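Local coordinates for protein similar to metal-dependent hydrolase (Staphylococcus aureus subsp. aureus Mu50, PDB 3ESH) that is probably a metal-dependent hydrolase of the metallo-beta-lactamase superfamily, at residues Ile237-Phe240 / Ile241-Tyr245; Tyr225-Gln228 / Ser229-Glu232. All blocks are in the same frame, centred on the assembly; numbering follows the deposited sequence.

Contact 1 of 2, residues Ile237-Phe240 / Ile241-Tyr245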
loop_
_atom_site.group_PDB
_atom_site.type_symbol
_atom_site.label_atom_id
_atom_site.label_comp_id
_atom_site.label_asym_id
_atom_site.label_seq_id
_atom_site.Cartn_x
_atom_site.Cartn_y
_atom_site.Cartn_z
ATOM N N ILE A 237 -16.362 -10.133 -17.596
ATOM C CA ILE A 237 -17.149 -11.089 -18.369
ATOM C C ILE A 237 -18.669 -10.899 -18.295
ATOM O O ILE A 237 -19.334 -10.838 -19.328
ATOM C CB ILE A 237 -16.739 -12.536 -18.001
ATOM C CG1 ILE A 237 -15.279 -12.747 -18.408
ATOM C CG2 ILE A 237 -17.621 -13.547 -18.706
ATOM C CD1 ILE A 237 -14.696 -14.105 -18.050
ATOM N N PRO A 238 -19.242 -10.799 -17.085
ATOM C CA PRO A 238 -20.695 -10.611 -17.022
ATOM C C PRO A 238 -21.131 -9.304 -17.706
ATOM O O PRO A 238 -22.179 -9.241 -18.345
ATOM C CB PRO A 238 -20.975 -10.599 -15.517
ATOM C CG PRO A 238 -19.915 -11.516 -14.974
ATOM C CD PRO A 238 -18.689 -11.079 -15.749
ATOM N N TYR A 239 -20.313 -8.267 -17.560
ATOM C CA TYR A 239 -20.603 -6.968 -18.164
ATOM C C TYR A 239 -20.526 -7.033 -19.687
ATOM O O TYR A 239 -21.437 -6.597 -20.380
ATOM C CB TYR A 239 -19.618 -5.915 -17.656
ATOM C CG TYR A 239 -19.744 -4.578 -18.356
ATOM C CD1 TYR A 239 -20.822 -3.730 -18.094
ATOM C CD2 TYR A 239 -18.823 -4.196 -19.329
ATOM C CE1 TYR A 239 -20.983 -2.540 -18.788
ATOM C CE2 TYR A 239 -18.976 -3.012 -20.032
ATOM C CZ TYR A 239 -20.058 -2.187 -19.758
ATOM O OH TYR A 239 -20.215 -1.013 -20.469
ATOM N N PHE A 240 -19.426 -7.569 -20.203
ATOM C CA PHE A 240 -19.247 -7.687 -21.635
ATOM C C PHE A 240 -20.337 -8.549 -22.271
ATOM O O PHE A 240 -20.739 -8.315 -23.418
ATOM C CB PHE A 240 -17.872 -8.268 -21.956
ATOM C CG PHE A 240 -16.736 -7.332 -21.665
ATOM C CD1 PHE A 240 -16.791 -5.998 -22.082
ATOM C CD2 PHE A 240 -15.603 -7.779 -20.988
ATOM C CE1 PHE A 240 -15.730 -5.125 -21.830
ATOM C CE2 PHE A 240 -14.539 -6.916 -20.732
ATOM C CZ PHE A 240 -14.602 -5.589 -21.150
ATOM N N ILE A 241 -20.811 -9.547 -21.532
ATOM C CA ILE A 241 -21.867 -10.413 -22.036
ATOM C C ILE A 241 -23.181 -9.639 -22.049
ATOM O O ILE A 241 -23.911 -9.655 -23.031
ATOM C CB ILE A 241 -22.009 -11.689 -21.175
ATOM C CG1 ILE A 241 -20.826 -12.627 -21.444
ATOM C CG2 ILE A 241 -23.316 -12.400 -21.493
ATOM C CD1 ILE A 241 -20.841 -13.905 -20.622
ATOM N N GLN A 242 -23.460 -8.940 -20.960
ATOM C CA GLN A 242 -24.686 -8.155 -20.848
ATOM C C GLN A 242 -24.739 -7.120 -21.978
ATOM O O GLN A 242 -25.808 -6.791 -22.479
ATOM C CB GLN A 242 -24.724 -7.464 -19.482
ATOM C CG GLN A 242 -26.045 -6.790 -19.115
ATOM C CD GLN A 242 -26.316 -5.522 -19.910
ATOM O OE1 GLN A 242 -25.468 -4.631 -19.999
ATOM N NE2 GLN A 242 -27.509 -5.431 -20.484
ATOM N N GLN A 243 -23.569 -6.629 -22.381
ATOM C CA GLN A 243 -23.458 -5.634 -23.442
ATOM C C GLN A 243 -23.333 -6.257 -24.827
ATOM O O GLN A 243 -23.119 -5.548 -25.820
ATOM C CB GLN A 243 -22.259 -4.727 -23.179
ATOM C CG GLN A 243 -22.437 -3.842 -21.966
ATOM C CD GLN A 243 -23.408 -2.722 -22.224
ATOM O OE1 GLN A 243 -23.116 -1.818 -23.002
ATOM N NE2 GLN A 243 -24.573 -2.776 -21.585
ATOM N N GLN A 244 -23.465 -7.576 -24.887
ATOM C CA GLN A 244 -23.396 -8.303 -26.147
ATOM C C GLN A 244 -22.082 -8.121 -26.904
ATOM O O GLN A 244 -22.071 -7.890 -28.115
ATOM C CB GLN A 244 -24.565 -7.912 -27.045
ATOM C CG GLN A 244 -25.926 -8.247 -26.464
ATOM C CD GLN A 244 -26.980 -8.492 -27.538
ATOM O OE1 GLN A 244 -28.165 -8.654 -27.235
ATOM N NE2 GLN A 244 -26.551 -8.527 -28.800
ATOM N N TYR A 245 -20.977 -8.246 -26.176
ATOM C CA TYR A 245 -19.649 -8.117 -26.753
ATOM C C TYR A 245 -19.204 -9.398 -27.445
ATOM O O TYR A 245 -19.652 -10.494 -27.105
ATOM C CB TYR A 245 -18.614 -7.826 -25.672
ATOM C CG TYR A 245 -18.331 -6.376 -25.391
ATOM C CD1 TYR A 245 -19.270 -5.564 -24.754
ATOM C CD2 TYR A 245 -17.091 -5.831 -25.698
ATOM C CE1 TYR A 245 -18.968 -4.241 -24.423
ATOM C CE2 TYR A 245 -16.781 -4.523 -25.373
ATOM C CZ TYR A 245 -17.717 -3.734 -24.733
ATOM O OH TYR A 245 -17.377 -2.457 -24.374
#

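Contact 2 of 2, residues Tyr225-Gln228 / Ser229-Glu232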
loop_
_atom_site.group_PDB
_atom_site.type_symbol
_atom_site.label_atom_id
_atom_site.label_comp_id
_atom_site.label_asym_id
_atom_site.label_seq_id
_atom_site.Cartn_x
_atom_site.Cartn_y
_atom_site.Cartn_z
ATOM N N TYR A 225 -0.623 -12.955 -10.182
ATOM C CA TYR A 225 -1.561 -12.486 -9.157
ATOM C C TYR A 225 -2.968 -13.014 -9.445
ATOM O O TYR A 225 -3.876 -12.261 -9.802
ATOM C CB TYR A 225 -1.566 -10.961 -9.095
ATOM C CG TYR A 225 -0.183 -10.381 -8.894
ATOM C CD1 TYR A 225 0.646 -10.114 -9.984
ATOM C CD2 TYR A 225 0.322 -10.160 -7.612
ATOM C CE1 TYR A 225 1.940 -9.647 -9.813
ATOM C CE2 TYR A 225 1.609 -9.692 -7.424
ATOM C CZ TYR A 225 2.424 -9.436 -8.537
ATOM O OH TYR A 225 3.723 -8.979 -8.355
ATOM N N PRO A 226 -3.158 -14.337 -9.298
ATOM C CA PRO A 226 -4.458 -14.975 -9.541
ATOM C C PRO A 226 -5.653 -14.303 -8.860
ATOM O O PRO A 226 -6.743 -14.297 -9.420
ATOM C CB PRO A 226 -4.233 -16.417 -9.062
ATOM C CG PRO A 226 -3.079 -16.291 -8.094
ATOM C CD PRO A 226 -2.182 -15.316 -8.795
HETATM N N MSE A 227 -5.468 -13.728 -7.676
HETATM C CA MSE A 227 -6.596 -13.094 -7.011
HETATM C C MSE A 227 -7.099 -11.875 -7.811
HETATM O O MSE A 227 -8.298 -11.571 -7.813
HETATM C CB MSE A 227 -6.225 -12.664 -5.583
HETATM C CG MSE A 227 -5.901 -13.776 -4.613
HETATM SE SE MSE A 227 -7.347 -15.089 -4.395
HETATM C CE MSE A 227 -6.642 -16.369 -5.512
ATOM N N GLN A 228 -6.183 -11.181 -8.485
ATOM C CA GLN A 228 -6.548 -10.022 -9.287
ATOM C C GLN A 228 -7.169 -10.487 -10.605
ATOM O O GLN A 228 -8.024 -9.814 -11.165
ATOM C CB GLN A 228 -5.307 -9.148 -9.544
ATOM C CG GLN A 228 -5.495 -7.983 -10.532
ATOM C CD GLN A 228 -6.436 -6.911 -10.015
ATOM O OE1 GLN A 228 -6.619 -6.748 -8.797
ATOM N NE2 GLN A 228 -7.022 -6.150 -10.935
ATOM N N SER A 229 -6.725 -11.640 -11.088
ATOM C CA SER A 229 -7.255 -12.206 -12.323
ATOM C C SER A 229 -8.724 -12.539 -12.117
ATOM O O SER A 229 -9.565 -12.211 -12.933
ATOM C CB SER A 229 -6.506 -13.478 -12.698
ATOM O OG SER A 229 -5.201 -13.166 -13.112
ATOM N N ILE A 230 -9.017 -13.210 -11.015
ATOM C CA ILE A 230 -10.374 -13.579 -10.697
ATOM C C ILE A 230 -11.221 -12.309 -10.531
ATOM O O ILE A 230 -12.326 -12.211 -11.067
ATOM C CB ILE A 230 -10.403 -14.423 -9.412
ATOM C CG1 ILE A 230 -9.626 -15.720 -9.661
ATOM C CG2 ILE A 230 -11.838 -14.691 -8.982
ATOM C CD1 ILE A 230 -9.300 -16.502 -8.414
ATOM N N ARG A 231 -10.696 -11.334 -9.798
ATOM C CA ARG A 231 -11.413 -10.094 -9.588
ATOM C C ARG A 231 -11.837 -9.490 -10.918
ATOM O O ARG A 231 -12.994 -9.139 -11.101
ATOM C CB ARG A 231 -10.550 -9.086 -8.830
ATOM C CG ARG A 231 -11.217 -7.727 -8.597
ATOM C CD ARG A 231 -10.234 -6.736 -7.962
ATOM N NE ARG A 231 -10.779 -5.389 -7.866
ATOM C CZ ARG A 231 -11.484 -4.926 -6.833
ATOM N NH1 ARG A 231 -11.734 -5.708 -5.785
ATOM N NH2 ARG A 231 -11.941 -3.674 -6.842
ATOM N N GLU A 232 -10.903 -9.377 -11.853
ATOM C CA GLU A 232 -11.197 -8.791 -13.166
ATOM C C GLU A 232 -12.196 -9.623 -13.968
ATOM O O GLU A 232 -13.139 -9.082 -14.545
ATOM C CB GLU A 232 -9.909 -8.610 -13.980
ATOM C CG GLU A 232 -8.907 -7.679 -13.351
ATOM C CD GLU A 232 -9.389 -6.240 -13.308
ATOM O OE1 GLU A 232 -9.577 -5.631 -14.383
ATOM O OE2 GLU A 232 -9.581 -5.719 -12.198
#

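Contact 1 of 2, residues Ile237-Phe240 / Ile241-Tyr245
A Schellman motif ends helix 226-242 here, and the aromatic side chains of Phe240 and Tyr245 meet across the closing turn. Gln243 is the first residue to leave helical backbone angles, and Gln244, with positive phi (59°), is the C-prime residue. The chain folds back through it, and Tyr245 N donates to Phe240 O at 2.8 Å while Gln244 N bonds to Ile241 O. Before this turn the ordinary i to i+4 bonds run on, from Ile241 N to Ile237 O, Gln242 N to Pro238 O and Gln243 N to Tyr239 O.

The rings of Phe240 and Tyr245 form an edge-to-face pair, with centroids 4.6 Å apart and planes inclined at 57°. Phe240 supplies the edge: its CD1 stands over the centre of the Tyr245 ring, 3.6 Å from Tyr245 CE2. Tyr239 makes a different contact. Its side chain stands out from the helix and leans partly toward the C-terminal end, CG lying beside its own carbonyl carbon (chi1 173°), and Gln243 CG comes over one face of the ring in a CH-pi contact, offset toward the rim and 3.9 Å from the centroid. The Gln243 amide is nearly parallel to that ring, and its NE2 gives a straight hydrogen bond of 2.6 Å to Gln242 OE1, which, as modelled, would help to hold the amide in that orientation. One turn earlier in the helix, Ile237 and Ile241 run side by side, CG2 of the former 3.8 Å from CD1 of the latter.

Phe240 and Tyr245 also pack on Val202 of strand 199-203. The whole is a Schellman C-cap leading from a helix into the neighbouring strand 246-248.

Contact 2 of 2, residues Tyr225-Gln228 / Ser229-Glu232
This is a local contact within the first turns of helix 226-242, where side chains three and four residues apart meet along the helix. Tyr225 is the N-cap residue. Its carbonyl oxygen opens the helix by accepting two backbone bonds, from Gln228 N at 2.9 Å and from Ser229 N at 3.2 Å, and the i to i+4 pattern then continues from Ile230 to Pro226, Arg231 to Met227 and Glu232 to Gln228.

On one flank Met227, a selenomethionine, and Ile230 lie side by side and point the same way, with Met227 CE 3.9 Å from Ile230 CD1; both also pack on Arg147 of the third subunit. Ser229 turns into the protein, where its OG is hydrogen-bonded to Asp223 just before the helix. The Ser229 side chain lies near, without touching, His110, His185 and Asp206, which may form a metal site, vacant in this structure.

The polar flank carries Gln228, Arg231 and Glu232. Arg231 stretches out from CG to NE and forms a salt bridge with Asp136 of the second subunit, while Glu232 pairs with Arg235 of its own chain. The Gln228 side chain, bent at chi2 (67°), turns its amide toward both Arg231 and Glu232: NE2 is hydrogen-bonded to Ser182 O and sits 2.9 Å from Glu232 OE2 at a poor angle for a bond, and OE1 lies 3.7 Å from Arg231 CD.

Overall arrangement
Both contacts belong to helix 226-242 and follow one another along the chain: contact 2 comes first, at the helix start, and contact 1 is at its end. Neither encloses or crosses the other. Each closes only a helical turn or the turn that follows, and their centres are 18 Å apart. The N-terminal end adjoins the loops around Ser182, Gly184 and Val219, close to the possible metal site, whereas the C-terminal end rests on strands 190-196, 199-203 and 246-248 of one mixed sheet. The helix thus runs between these two regions. Both contacts touch the second subunit, and contact 2 also meets the third.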